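Local atomic coordinates of nigritoxine (Vibrio nigripulchritudo, PDB entry 5M41), a protein that acts as a bacterial toxin against crustaceans and insects, and adopts a new fold that binds a magnesium ion. Residues H22-N27 and A246-F251; K321-L326 and L345-K350; Y428-H431 and V435-I438. All coordinates share one frame; numbering follows the deposited sequence. Where two conformers were deposited one is given.

Contact 1 (H22-N27 and A246-F251); sequences HSAVAN and AIQSPF
Val-25, on the N-terminal helix that begins with residues 22-27, and Ile-247, in the loop 246-251, bring their CA atoms to 6.7 Å, the nearest backbone approach of the two segments. The loop follows helix 240-245: Ala-246 is the first residue to leave helical geometry, and a type I beta turn runs from it to Ser-249. Two bonds grip the carbonyl of Ala-246, one from the backbone N of Ser-249 and one from its hydroxyl, with OG 2.8 Å from Ala-246 O and in the carbonyl plane on a lone pair.

The two middle residues of this turn meet the helix. Ile-247 CG1 is anti to the backbone N (chi1 -175°) and CG2, between N and the carbonyl carbon, reaches the helix 3.8 Å from Ala-24 CB and 4.0 Å from Val-25 CG2. Gln-248 lays the face of its amide on the Ala-24 methyl, Ala-24 CB standing almost directly over Gln-248 CD at 3.7 Å. Ala-24 CB meets two neighbours at about a right angle, an aliphatic branch and an amide. Beyond the contact, Ile-247 also packs on Leu-254 and Phe-258 of helix 253-264, while Val-25 touches Ser-200 of helix 195-203.

All four touching residues are buried, and across this small interface the attraction is van der Waals packing of methyl groups and an amide, depending on close fit rather than on polar pairing.

Contact 2 (K321-L326 and L345-K350); sequences KEIDPL and LSKVSK
Ile-323 CD1 and the aliphatic chain of Lys-347 are brought together by torsions in both chains. In Ile-323 the CG1 branch stands anti to the carbonyl carbon (chi1 -66°), and chi2 of -60° carries CD1 toward the strand that ends at residue 348. Lys-347 leaves its own backbone with CG anti to N and then bends at chi3 (-58°), a kink that folds CE back over the isoleucine methyl and directs the ammonium group toward the loop 321-326.

The closest approach joins Ile-323 CD1 to Lys-347 CE at 3.5 Å, with Lys-347 CG also near that methyl at 4.0 Å from CD1. The two side chains run past each other in opposite directions, and the lysine is met along its methylenes, at CG and CE. Past this apolar stretch, NZ of Lys-347 reaches the backbone carbonyl of Glu-322, donating a weak hydrogen bond of 3.4 Å from NZ to O.

The loop itself starts at Lys-321, whose positive phi closes helix 302-319 in a Schellman motif. Ile-323 then turns inward onto Ala-317 of that helix and Ile-329 of strand 328-336. On the strand side, Lys-347 is hydrogen-bonded through its backbone to Ile-287 of strand 286-288.

The lysine therefore works in two ways, its methylenes packing on a buried methyl and its charged end resting lightly on a main-chain oxygen. With the carboxylate oxygen OD2 of Asp-324 6.9 Å from Lys-347 NZ, any electrostatic pull between the two is probably modest, and packing probably carries most of the contact.

Contact 3 (Y428-H431 and V435-I438); sequences YRNH and VRPI
Tyr-428 and Arg-436 lie side by side and point the same way from an antiparallel beta hairpin. Arg-436 was modelled in two conformers; in the one described, the ring and guanidinium planes are turned 87° apart. The two residues form a hydrogen-bonded pair: Tyr-428 N donates to Arg-436 O at 2.8 Å, and Arg-436 N returns an equally short bond to Tyr-428 O, both nearly straight.

With chi1 at 75°, CG of Tyr-428 sits between its backbone N and carbonyl carbon, and the ring is swung so that CD2 and CE2 are turned to the neighbouring strand. There CE2 comes 3.9 Å from Arg-436 CB, while the carbonyl O of Pro-437 lies at the ring edge, in plane, and also accepts a hydrogen bond from Tyr-275 OH. Ile-438 approaches the ring obliquely through CG1.

Farther toward the turn, Asn-430 OD1 accepts from the backbone N atoms of Glu-432 and Glu-434, pinning the chain reversal between the strands. Strand 354-357 pairs with 427-429 on the side away from 435-437 and completes a three-stranded sheet. On the other face of that sheet, Arg-429 and Val-435 form the next, non-hydrogen-bonded pair. The arginine bends at chi3, and its guanidinium turns one face to the valine methyl, with Val-435 CG2 3.6 Å from Arg-429 NH1.

In the fold
From the N terminus, helix 22-30 comes first, and contact 1 closes a loop of 218 residues when the turn after helix 240-245 returns to it. Contact 2 follows, linking the loop after helix 302-319 to strand 340-348 across only 18 intervening residues, mostly strand. Contact 3 is the most local, a hairpin closed over three residues. The three loops are in series; none nests in or crosses another. Strand 354-357 ties contacts 1 and 3 together: Gln-354 touches Asn-27 and Arg-429, and Val-355 touches Gln-248. The centres of contacts 1 and 2 are about 15 Å apart, as are those of contacts 1 and 3.

Contact 1 (H22-N27 and A246-F251)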
loop_
_atom_site.group_PDB
_atom_site.type_symbol
_atom_site.label_atom_id
_atom_site.label_comp_id
_atom_site.label_asym_id
_atom_site.label_seq_id
_atom_site.Cartn_x
_atom_site.Cartn_y
_atom_site.Cartn_z
ATOM N N HIS A 22 21.924 -14.453 -10.033
ATOM C CA HIS A 22 21.893 -15.886 -10.417
ATOM C C HIS A 22 21.180 -16.763 -9.426
ATOM O O HIS A 22 20.548 -17.731 -9.818
ATOM C CB HIS A 22 23.292 -16.446 -10.614
ATOM C CG HIS A 22 24.121 -15.681 -11.606
ATOM N ND1 HIS A 22 23.818 -15.626 -12.931
ATOM C CD2 HIS A 22 25.275 -14.929 -11.431
ATOM C CE1 HIS A 22 24.743 -14.864 -13.564
ATOM N NE2 HIS A 22 25.632 -14.445 -12.646
ATOM N N SER A 23 21.302 -16.470 -8.140
ATOM C CA SER A 23 20.586 -17.264 -7.163
ATOM C C SER A 23 19.063 -17.126 -7.275
ATOM O O SER A 23 18.346 -18.081 -7.043
ATOM C CB SER A 23 21.089 -16.994 -5.740
ATOM O OG SER A 23 20.827 -15.665 -5.359
ATOM N N ALA A 24 18.569 -15.950 -7.648
ATOM C CA ALA A 24 17.124 -15.753 -7.820
ATOM C C ALA A 24 16.589 -16.598 -8.981
ATOM O O ALA A 24 15.511 -17.174 -8.887
ATOM C CB ALA A 24 16.806 -14.283 -8.076
ATOM N N VAL A 25 17.331 -16.650 -10.086
ATOM C CA VAL A 25 16.962 -17.512 -11.211
ATOM C C VAL A 25 17.043 -18.993 -10.799
ATOM O O VAL A 25 16.061 -19.746 -10.916
ATOM C CB VAL A 25 17.876 -17.216 -12.428
ATOM C CG1 VAL A 25 17.535 -18.128 -13.584
ATOM C CG2 VAL A 25 17.746 -15.751 -12.845
ATOM N N ALA A 26 18.206 -19.387 -10.277
ATOM C CA ALA A 26 18.456 -20.754 -9.868
ATOM C C ALA A 26 17.436 -21.245 -8.817
ATOM O O ALA A 26 16.987 -22.369 -8.924
ATOM C CB ALA A 26 19.868 -20.890 -9.329
ATOM N N ASN A 27 17.101 -20.402 -7.821
ATOM C CA ASN A 27 16.063 -20.737 -6.836
ATOM C C ASN A 27 14.693 -21.031 -7.445
ATOM O O ASN A 27 14.038 -21.998 -7.033
ATOM C CB ASN A 27 15.908 -19.662 -5.757
ATOM C CG ASN A 27 17.110 -19.592 -4.832
ATOM O OD1 ASN A 27 17.893 -20.538 -4.737
ATOM N ND2 ASN A 27 17.269 -18.455 -4.156
ATOM N N ALA A 246 15.279 -9.253 -14.892
ATOM C CA ALA A 246 14.009 -8.772 -14.320
ATOM C C ALA A 246 13.227 -9.852 -13.554
ATOM O O ALA A 246 12.040 -9.681 -13.275
ATOM C CB ALA A 246 13.137 -8.159 -15.431
ATOM N N ILE A 247 13.888 -10.963 -13.237
ATOM C CA ILE A 247 13.249 -12.111 -12.554
ATOM C C ILE A 247 12.508 -11.754 -11.249
ATOM O O ILE A 247 11.493 -12.355 -10.934
ATOM C CB ILE A 247 14.254 -13.295 -12.332
ATOM C CG1 ILE A 247 13.566 -14.523 -11.751
ATOM C CG2 ILE A 247 15.341 -12.951 -11.334
ATOM C CD1 ILE A 247 12.694 -15.261 -12.735
ATOM N N GLN A 248 13.013 -10.787 -10.491
ATOM C CA GLN A 248 12.321 -10.351 -9.267
ATOM C C GLN A 248 11.579 -9.013 -9.460
ATOM O O GLN A 248 11.254 -8.340 -8.494
ATOM C CB GLN A 248 13.319 -10.279 -8.099
ATOM C CG GLN A 248 13.884 -11.654 -7.754
ATOM C CD GLN A 248 14.726 -11.647 -6.482
ATOM O OE1 GLN A 248 15.589 -10.813 -6.322
ATOM N NE2 GLN A 248 14.481 -12.604 -5.594
ATOM N N SER A 249 11.322 -8.621 -10.704
ATOM C CA SER A 249 10.646 -7.341 -10.948
ATOM C C SER A 249 9.129 -7.513 -10.797
ATOM O O SER A 249 8.617 -8.642 -10.847
ATOM C CB SER A 249 11.012 -6.764 -12.326
ATOM O OG SER A 249 10.363 -7.501 -13.332
ATOM N N PRO A 250 8.409 -6.406 -10.574
ATOM C CA PRO A 250 6.972 -6.534 -10.267
ATOM C C PRO A 250 6.126 -7.248 -11.340
ATOM O O PRO A 250 5.191 -7.989 -10.965
ATOM C CB PRO A 250 6.530 -5.084 -10.099
ATOM C CG PRO A 250 7.771 -4.404 -9.571
ATOM C CD PRO A 250 8.903 -5.036 -10.330
ATOM N N PHE A 251 6.429 -7.045 -12.641
ATOM C CA PHE A 251 5.602 -7.647 -13.701
ATOM C C PHE A 251 6.407 -8.687 -14.489
ATOM O O PHE A 251 6.069 -8.984 -15.601
ATOM C CB PHE A 251 4.963 -6.571 -14.640
ATOM C CG PHE A 251 4.365 -5.377 -13.887
ATOM C CD1 PHE A 251 3.178 -5.509 -13.146
ATOM C CD2 PHE A 251 5.016 -4.144 -13.883
ATOM C CE1 PHE A 251 2.639 -4.418 -12.446
ATOM C CE2 PHE A 251 4.481 -3.060 -13.180
ATOM C CZ PHE A 251 3.292 -3.202 -12.471
#

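Contact 2 (K321-L326 and L345-K350)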
loop_
_atom_site.group_PDB
_atom_site.type_symbol
_atom_site.label_atom_id
_atom_site.label_comp_id
_atom_site.label_asym_id
_atom_site.label_seq_id
_atom_site.Cartn_x
_atom_site.Cartn_y
_atom_site.Cartn_z
ATOM N N LYS A 321 24.453 4.408 -1.945
ATOM C CA LYS A 321 24.851 3.057 -1.507
ATOM C C LYS A 321 24.153 2.571 -0.228
ATOM O O LYS A 321 24.639 1.666 0.458
ATOM C CB LYS A 321 26.377 2.946 -1.364
ATOM C CG LYS A 321 27.114 2.673 -2.671
ATOM C CD LYS A 321 28.628 2.701 -2.484
ATOM C CE LYS A 321 29.138 4.129 -2.289
ATOM N NZ LYS A 321 30.466 4.202 -1.620
ATOM N N GLU A 322 23.012 3.177 0.083
ATOM C CA GLU A 322 22.118 2.641 1.104
ATOM C C GLU A 322 21.503 1.322 0.607
ATOM O O GLU A 322 21.180 0.431 1.395
ATOM C CB GLU A 322 21.022 3.657 1.423
ATOM C CG GLU A 322 21.538 4.925 2.098
ATOM C CD GLU A 322 20.434 5.931 2.401
ATOM O OE1 GLU A 322 19.633 6.243 1.487
ATOM O OE2 GLU A 322 20.376 6.417 3.555
ATOM N N ILE A 323 21.377 1.214 -0.714
ATOM C CA ILE A 323 20.719 0.104 -1.383
ATOM C C ILE A 323 21.607 -0.353 -2.541
ATOM O O ILE A 323 22.163 0.484 -3.245
ATOM C CB ILE A 323 19.320 0.568 -1.905
ATOM C CG1 ILE A 323 18.378 0.910 -0.743
ATOM C CG2 ILE A 323 18.678 -0.455 -2.819
ATOM C CD1 ILE A 323 18.096 -0.231 0.215
ATOM N N ASP A 324 21.760 -1.667 -2.710
ATOM C CA ASP A 324 22.455 -2.263 -3.874
ATOM C C ASP A 324 21.490 -2.613 -5.013
ATOM O O ASP A 324 20.345 -2.967 -4.749
ATOM C CB ASP A 324 23.213 -3.513 -3.446
ATOM C CG ASP A 324 24.415 -3.193 -2.568
ATOM O OD1 ASP A 324 24.796 -2.002 -2.467
ATOM O OD2 ASP A 324 24.983 -4.140 -1.985
ATOM N N PRO A 325 21.945 -2.504 -6.283
ATOM C CA PRO A 325 21.082 -2.762 -7.435
ATOM C C PRO A 325 20.219 -4.014 -7.318
ATOM O O PRO A 325 19.052 -3.972 -7.707
ATOM C CB PRO A 325 22.074 -2.910 -8.580
ATOM C CG PRO A 325 23.186 -1.970 -8.211
ATOM C CD PRO A 325 23.239 -1.924 -6.704
ATOM N N LEU A 326 20.772 -5.096 -6.772
ATOM C CA LEU A 326 20.055 -6.377 -6.710
ATOM C C LEU A 326 19.257 -6.643 -5.427
ATOM O O LEU A 326 18.548 -7.639 -5.348
ATOM C CB LEU A 326 21.011 -7.546 -6.999
ATOM C CG LEU A 326 21.702 -7.560 -8.368
ATOM C CD1 LEU A 326 22.755 -8.667 -8.445
ATOM C CD2 LEU A 326 20.696 -7.714 -9.499
ATOM N N LEU A 345 11.139 3.896 1.204
ATOM C CA LEU A 345 11.756 2.641 0.778
ATOM C C LEU A 345 12.032 1.796 1.998
ATOM O O LEU A 345 12.393 2.338 3.057
ATOM C CB LEU A 345 13.109 2.893 0.103
ATOM C CG LEU A 345 13.068 3.753 -1.147
ATOM C CD1 LEU A 345 14.485 4.122 -1.554
ATOM C CD2 LEU A 345 12.341 3.019 -2.272
ATOM N N SER A 346 11.862 0.479 1.842
ATOM C CA SER A 346 12.262 -0.479 2.848
ATOM C C SER A 346 13.081 -1.531 2.141
ATOM O O SER A 346 12.813 -1.863 0.992
ATOM C CB SER A 346 11.059 -1.161 3.494
ATOM O OG SER A 346 10.232 -0.264 4.216
ATOM N N LYS A 347 14.074 -2.057 2.835
ATOM C CA LYS A 347 14.843 -3.173 2.351
ATOM C C LYS A 347 14.237 -4.409 3.003
ATOM O O LYS A 347 13.713 -4.335 4.114
ATOM C CB LYS A 347 16.305 -3.007 2.769
ATOM C CG LYS A 347 17.281 -3.756 1.876
ATOM C CD LYS A 347 18.695 -3.798 2.452
ATOM C CE LYS A 347 19.266 -2.406 2.707
ATOM N NZ LYS A 347 20.688 -2.485 3.149
ATOM N N VAL A 348 14.291 -5.537 2.304
ATOM C CA VAL A 348 13.712 -6.768 2.806
ATOM C C VAL A 348 14.562 -7.278 3.955
ATOM O O VAL A 348 15.789 -7.149 3.924
ATOM C CB VAL A 348 13.521 -7.838 1.674
ATOM C CG1 VAL A 348 14.850 -8.397 1.174
ATOM C CG2 VAL A 348 12.608 -8.952 2.143
ATOM N N SER A 349 13.921 -7.794 4.998
ATOM C CA SER A 349 14.684 -8.427 6.038
ATOM C C SER A 349 15.254 -9.750 5.530
ATOM O O SER A 349 14.515 -10.601 5.066
ATOM C CB SER A 349 13.846 -8.668 7.279
ATOM O OG SER A 349 14.605 -9.502 8.136
ATOM N N LYS A 350 16.571 -9.905 5.616
ATOM C CA LYS A 350 17.236 -11.180 5.321
ATOM C C LYS A 350 16.743 -12.331 6.214
ATOM O O LYS A 350 16.791 -13.496 5.812
ATOM C CB LYS A 350 18.764 -11.009 5.364
ATOM C CG LYS A 350 19.331 -10.546 4.020
ATOM C CD LYS A 350 20.065 -9.210 4.094
ATOM C CE LYS A 350 20.101 -8.541 2.720
ATOM N NZ LYS A 350 20.573 -7.124 2.747
#

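Contact 3 (Y428-H431 and V435-I438)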
loop_
_atom_site.group_PDB
_atom_site.type_symbol
_atom_site.label_atom_id
_atom_site.label_comp_id
_atom_site.label_asym_id
_atom_site.label_seq_id
_atom_site.Cartn_x
_atom_site.Cartn_y
_atom_site.Cartn_z
ATOM N N TYR A 428 7.323 -14.795 -0.886
ATOM C CA TYR A 428 8.559 -15.274 -0.284
ATOM C C TYR A 428 8.367 -16.712 0.158
ATOM O O TYR A 428 7.241 -17.203 0.245
ATOM C CB TYR A 428 8.979 -14.417 0.918
ATOM C CG TYR A 428 8.164 -14.637 2.178
ATOM C CD1 TYR A 428 8.676 -15.385 3.243
ATOM C CD2 TYR A 428 6.880 -14.082 2.310
ATOM C CE1 TYR A 428 7.944 -15.570 4.420
ATOM C CE2 TYR A 428 6.131 -14.279 3.460
ATOM C CZ TYR A 428 6.663 -15.018 4.510
ATOM O OH TYR A 428 5.914 -15.188 5.653
ATOM N N ARG A 429 9.477 -17.387 0.396
ATOM C CA ARG A 429 9.448 -18.749 0.866
ATOM C C ARG A 429 9.976 -18.744 2.290
ATOM O O ARG A 429 11.114 -18.345 2.536
ATOM C CB ARG A 429 10.301 -19.644 -0.045
ATOM C CG ARG A 429 10.460 -21.082 0.445
ATOM C CD ARG A 429 11.440 -21.863 -0.429
ATOM N NE ARG A 429 11.307 -21.414 -1.807
ATOM C CZ ARG A 429 10.455 -21.930 -2.695
ATOM N NH1 ARG A 429 9.669 -22.964 -2.382
ATOM N NH2 ARG A 429 10.403 -21.412 -3.913
ATOM N N ASN A 430 9.133 -19.159 3.228
ATOM C CA ASN A 430 9.535 -19.220 4.632
ATOM C C ASN A 430 10.490 -20.383 4.903
ATOM O O ASN A 430 10.884 -21.128 3.990
ATOM C CB ASN A 430 8.314 -19.261 5.564
ATOM C CG ASN A 430 7.481 -20.524 5.397
ATOM O OD1 ASN A 430 7.996 -21.587 5.042
ATOM N ND2 ASN A 430 6.180 -20.413 5.671
ATOM N N HIS A 431 10.856 -20.538 6.167
ATOM C CA HIS A 431 11.884 -21.499 6.549
ATOM C C HIS A 431 11.515 -22.931 6.220
ATOM O O HIS A 431 12.395 -23.747 5.942
ATOM C CB HIS A 431 12.264 -21.296 8.018
ATOM C CG HIS A 431 12.446 -19.831 8.403
ATOM N ND1 HIS A 431 13.397 -19.042 7.852
ATOM C CD2 HIS A 431 11.747 -19.023 9.309
ATOM C CE1 HIS A 431 13.318 -17.803 8.380
ATOM N NE2 HIS A 431 12.309 -17.793 9.271
ATOM N N VAL A 435 5.479 -21.082 0.145
ATOM C CA VAL A 435 5.484 -19.824 -0.586
ATOM C C VAL A 435 4.249 -19.011 -0.166
ATOM O O VAL A 435 3.125 -19.512 -0.241
ATOM C CB VAL A 435 5.506 -20.050 -2.119
ATOM C CG1 VAL A 435 5.456 -18.716 -2.841
ATOM C CG2 VAL A 435 6.770 -20.815 -2.542
ATOM N N ARG A 436 4.456 -17.779 0.306
ATOM C CA ARG A 436 3.374 -16.906 0.774
ATOM C C ARG A 436 3.556 -15.492 0.223
ATOM O O ARG A 436 4.683 -15.064 0.010
ATOM C CB ARG A 436 3.379 -16.813 2.311
ATOM C CG ARG A 436 3.366 -18.139 3.055
ATOM C CD ARG A 436 3.124 -17.934 4.542
ATOM N NE ARG A 436 2.308 -19.004 5.113
ATOM C CZ ARG A 436 1.846 -19.009 6.356
ATOM N NH1 ARG A 436 2.121 -18.000 7.173
ATOM N NH2 ARG A 436 1.111 -20.024 6.786
ATOM N N PRO A 437 2.458 -14.745 0.040
ATOM C CA PRO A 437 2.657 -13.349 -0.305
ATOM C C PRO A 437 3.397 -12.555 0.794
ATOM O O PRO A 437 3.221 -12.816 1.983
ATOM C CB PRO A 437 1.228 -12.820 -0.506
ATOM C CG PRO A 437 0.350 -13.817 0.181
ATOM C CD PRO A 437 1.036 -15.131 -0.035
ATOM N N ILE A 438 4.231 -11.609 0.392
ATOM C CA ILE A 438 4.877 -10.726 1.359
ATOM C C ILE A 438 3.853 -9.728 1.918
ATOM O O ILE A 438 3.125 -9.096 1.161
ATOM C CB ILE A 438 6.118 -9.984 0.794
ATOM C CG1 ILE A 438 6.969 -10.944 -0.072
ATOM C CG2 ILE A 438 6.944 -9.416 1.968
ATOM C CD1 ILE A 438 8.313 -10.379 -0.527
#